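Local structure of branched-chain amino acid aminotransferase (Thermoproteus uzoniensis, 5CE8) at residues I219-I223 with T224-V228. The protein probably transfers the amino group between leucine, isoleucine or valine and 2-oxoglutarate, using pyridoxal 5'-phosphate as cofactor. Sequence-based numbering, arbitrary orientation.
With PLP (pyridoxal-5'-phosphate), chain D.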
ATOM      1  N   ILE A 219      -7.596   7.926 -13.460  1.00 18.70           N
ATOM      2  CA  ILE A 219      -8.038   9.160 -14.180  1.00 20.24           C
ATOM      3  C   ILE A 219      -9.538   9.203 -14.405  1.00 20.77           C
ATOM      4  O   ILE A 219     -10.247   8.159 -14.293  1.00 22.87           O
ATOM      5  CB  ILE A 219      -7.314   9.368 -15.545  1.00 23.69           C
ATOM      6  CG1 ILE A 219      -7.554   8.176 -16.511  1.00 22.89           C
ATOM      7  CG2 ILE A 219      -5.794   9.454 -15.347  1.00 23.81           C
ATOM      8  CD1 ILE A 219      -7.170   8.444 -17.947  1.00 21.60           C
ATOM      9  N   LEU A 220     -10.035  10.420 -14.639  1.00 23.02           N
ATOM     10  CA  LEU A 220     -11.285  10.523 -15.330  1.00 24.21           C
ATOM     11  C   LEU A 220     -10.934  10.453 -16.836  1.00 23.07           C
ATOM     12  O   LEU A 220      -9.937  11.056 -17.250  1.00 22.11           O
ATOM     13  CB  LEU A 220     -11.944  11.815 -14.909  1.00 24.73           C
ATOM     14  CG  LEU A 220     -13.326  11.732 -15.567  1.00 28.82           C
ATOM     15  CD1 LEU A 220     -14.351  11.798 -14.455  1.00 30.14           C
ATOM     16  CD2 LEU A 220     -13.451  12.700 -16.692  1.00 26.28           C
ATOM     17  N   GLU A 221     -11.652   9.611 -17.575  1.00 22.11           N
ATOM     18  CA  GLU A 221     -11.543   9.424 -19.041  1.00 23.61           C
ATOM     19  C   GLU A 221     -11.978  10.705 -19.787  1.00 21.87           C
ATOM     20  O   GLU A 221     -13.077  10.811 -20.180  1.00 25.50           O
ATOM     21  CB  GLU A 221     -12.337   8.219 -19.522  1.00 25.65           C
ATOM     22  CG  GLU A 221     -12.081   7.901 -21.016  1.00 28.64           C
ATOM     23  CD  GLU A 221     -12.663   6.574 -21.454  1.00 30.67           C
ATOM     24  OE1 GLU A 221     -13.397   5.927 -20.660  1.00 35.39           O
ATOM     25  OE2 GLU A 221     -12.442   6.168 -22.637  1.00 30.18           O
ATOM     26  N   GLY A 222     -11.094  11.670 -19.967  1.00 18.28           N
ATOM     27  CA  GLY A 222     -11.478  12.909 -20.527  1.00 25.50           C
ATOM     28  C   GLY A 222     -11.772  12.692 -22.003  1.00 23.18           C
ATOM     29  O   GLY A 222     -11.112  11.878 -22.705  1.00 22.04           O
ATOM     30  N   ILE A 223     -12.721  13.475 -22.442  1.00 22.59           N
ATOM     31  CA  ILE A 223     -13.119  13.622 -23.810  1.00 21.08           C
ATOM     32  C   ILE A 223     -12.135  14.534 -24.558  1.00 22.39           C
ATOM     33  O   ILE A 223     -11.960  14.356 -25.747  1.00 27.27           O
ATOM     34  CB  ILE A 223     -14.550  14.129 -23.894  1.00 19.56           C
ATOM     35  CG1 ILE A 223     -15.427  12.931 -23.544  1.00 20.74           C
ATOM     36  CG2 ILE A 223     -14.901  14.634 -25.310  1.00 21.80           C
ATOM     37  CD1 ILE A 223     -16.878  13.161 -23.286  1.00 21.45           C
ATOM     38  N   THR A 224     -11.517  15.493 -23.893  1.00 18.44           N
ATOM     39  CA  THR A 224     -10.415  16.200 -24.499  1.00 19.85           C
ATOM     40  C   THR A 224      -9.233  15.239 -24.710  1.00 20.76           C
ATOM     41  O   THR A 224      -8.602  15.252 -25.785  1.00 21.50           O
ATOM     42  CB  THR A 224     -10.020  17.435 -23.653  1.00 21.94           C
ATOM     43  OG1 THR A 224     -11.211  18.242 -23.416  1.00 23.79           O
ATOM     44  CG2 THR A 224      -9.026  18.261 -24.418  1.00 21.49           C
ATOM     45  N   ARG A 225      -9.022  14.396 -23.718  1.00 17.53           N
ATOM     46  CA  ARG A 225      -8.007  13.297 -23.785  1.00 17.17           C
ATOM     47  C   ARG A 225      -8.272  12.412 -24.985  1.00 17.73           C
ATOM     48  O   ARG A 225      -7.336  12.145 -25.782  1.00 19.92           O
ATOM     49  CB  ARG A 225      -7.960  12.563 -22.465  1.00 16.10           C
ATOM     50  CG  ARG A 225      -7.099  11.274 -22.447  1.00 16.22           C
ATOM     51  CD  ARG A 225      -7.354  10.555 -21.178  1.00 17.33           C
ATOM     52  NE  ARG A 225      -6.442   9.413 -21.006  1.00 17.31           N
ATOM     53  CZ  ARG A 225      -6.623   8.208 -21.500  1.00 18.59           C
ATOM     54  NH1 ARG A 225      -7.709   7.889 -22.224  1.00 23.39           N
ATOM     55  NH2 ARG A 225      -5.657   7.331 -21.317  1.00 16.38           N
ATOM     56  N   GLU A 226      -9.544  11.991 -25.151  1.00 17.49           N
ATOM     57  CA  GLU A 226      -9.913  11.159 -26.212  1.00 20.14           C
ATOM     58  C   GLU A 226      -9.693  11.897 -27.542  1.00 21.85           C
ATOM     59  O   GLU A 226      -9.088  11.350 -28.506  1.00 19.96           O
ATOM     60  CB  GLU A 226     -11.357  10.709 -26.078  1.00 23.42           C
ATOM     61  CG  GLU A 226     -11.772   9.573 -27.014  1.00 28.22           C
ATOM     62  CD  GLU A 226     -13.244   9.235 -26.917  1.00 29.51           C
ATOM     63  OE1 GLU A 226     -13.751   8.942 -25.775  1.00 37.94           O
ATOM     64  OE2 GLU A 226     -13.892   9.225 -27.964  1.00 31.29           O
ATOM     65  N   THR A 227     -10.123  13.145 -27.622  1.00 18.97           N
ATOM     66  CA  THR A 227      -9.808  13.937 -28.848  1.00 18.47           C
ATOM     67  C   THR A 227      -8.308  13.964 -29.190  1.00 20.18           C
ATOM     68  O   THR A 227      -7.924  13.781 -30.384  1.00 19.08           O
ATOM     69  CB  THR A 227     -10.434  15.356 -28.691  1.00 16.21           C
ATOM     70  OG1 THR A 227     -11.834  15.150 -28.400  1.00 16.87           O
ATOM     71  CG2 THR A 227     -10.267  16.152 -29.841  1.00 16.40           C
ATOM     72  N   VAL A 228      -7.498  14.299 -28.190  1.00 20.15           N
ATOM     73  CA  VAL A 228      -6.048  14.335 -28.347  1.00 23.10           C
ATOM     74  C   VAL A 228      -5.539  12.978 -28.908  1.00 25.86           C
ATOM     75  O   VAL A 228      -4.645  12.940 -29.817  1.00 23.54           O
ATOM     76  CB  VAL A 228      -5.358  14.723 -27.062  1.00 24.51           C
ATOM     77  CG1 VAL A 228      -3.849  14.412 -27.055  1.00 22.01           C
ATOM     78  CG2 VAL A 228      -5.549  16.251 -26.792  1.00 25.80           C
TER
HETATM   79  N1  PLP D 301      -9.784  15.090 -15.042  1.00 18.64           N
HETATM   80  C2  PLP D 301     -10.729  15.116 -14.106  1.00 23.58           C
HETATM   81  C2A PLP D 301     -10.424  14.715 -12.694  1.00 24.34           C
HETATM   82  C3  PLP D 301     -12.060  15.627 -14.402  1.00 24.45           C
HETATM   83  O3  PLP D 301     -13.006  15.736 -13.386  1.00 23.41           O
HETATM   84  C4  PLP D 301     -12.348  16.065 -15.796  1.00 23.64           C
HETATM   85  C4A PLP D 301     -13.700  16.594 -16.230  1.00 23.39           C
HETATM   86  C5  PLP D 301     -11.213  15.950 -16.754  1.00 24.16           C
HETATM   87  C6  PLP D 301      -9.968  15.453 -16.276  1.00 20.07           C
HETATM   88  C5A PLP D 301     -11.255  16.395 -18.189  1.00 22.10           C
HETATM   89  O4P PLP D 301     -12.283  15.798 -18.893  1.00 22.37           O
HETATM   90  P   PLP D 301     -12.820  16.503 -20.197  1.00 23.52           P
HETATM   91  O1P PLP D 301     -13.320  17.948 -19.854  1.00 24.84           O
HETATM   92  O2P PLP D 301     -11.769  16.364 -21.214  1.00 20.22           O
HETATM   93  O3P PLP D 301     -14.069  15.789 -20.633  1.00 19.84           O
HETATM   94  O   HOH W   1     -11.157   7.629 -24.290  1.00 30.37           O
HETATM   95  O   HOH W   2      -9.861   9.511 -23.089  1.00 25.99           O
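With CG opposite its backbone N (chi1 172°) and the chain extended as far as NE, Arg225 reaches back along the preceding loop and meets Ile219 nearly at a right angle. Ile219 turns CG1 between its own N and carbonyl carbon (chi1 59°), which carries CD1 over one face of the guanidinium, 3.3 Å from Arg225 NE and offset toward the rim. At the edge of that group, in its plane, NH1 donates to a water that in turn donates to Gly222 O, the carbonyl of the N-cap residue. Gly222 O also accepts the first bond of the helix, from Glu226 N at 2.9 Å, the donor lying above the carbonyl plane. At the next residue, Ile223 O is gripped twice by Thr227, through N at 2.9 Å and OG1 at 2.8 Å.

The amides of the helix start face the cofactor phosphate. Ile223 N donates to PLP O3P at 3.2 Å, while Thr224 holds PLP O2P with both N (2.8 Å) and OG1 (2.9 Å). Phosphate binding at a helix N-terminus probably brings the helix dipole to bear on the anion, alongside the charge of Arg66, also hydrogen-bonded to PLP. Leu220 packs its CB and CD2 against the pyridine ring. Glu221 OE2 and Glu226 OE1 lie 4.4 Å apart, a likely repulsion eased by a water that donates to both and by salt bridges, Glu221 to Arg206 of the second subunit and Glu226 to Arg59.

Arg225 NH2 forms a salt bridge with Glu241, at the end of strand 239-241, while Ile223 rests on helix 60-74, Thr224 and Val228 touch helix 279-292, and Arg225 packs on Phe203, so the start of helix 223-235 packs on both helices and on strand 201-206 of the mixed sheet.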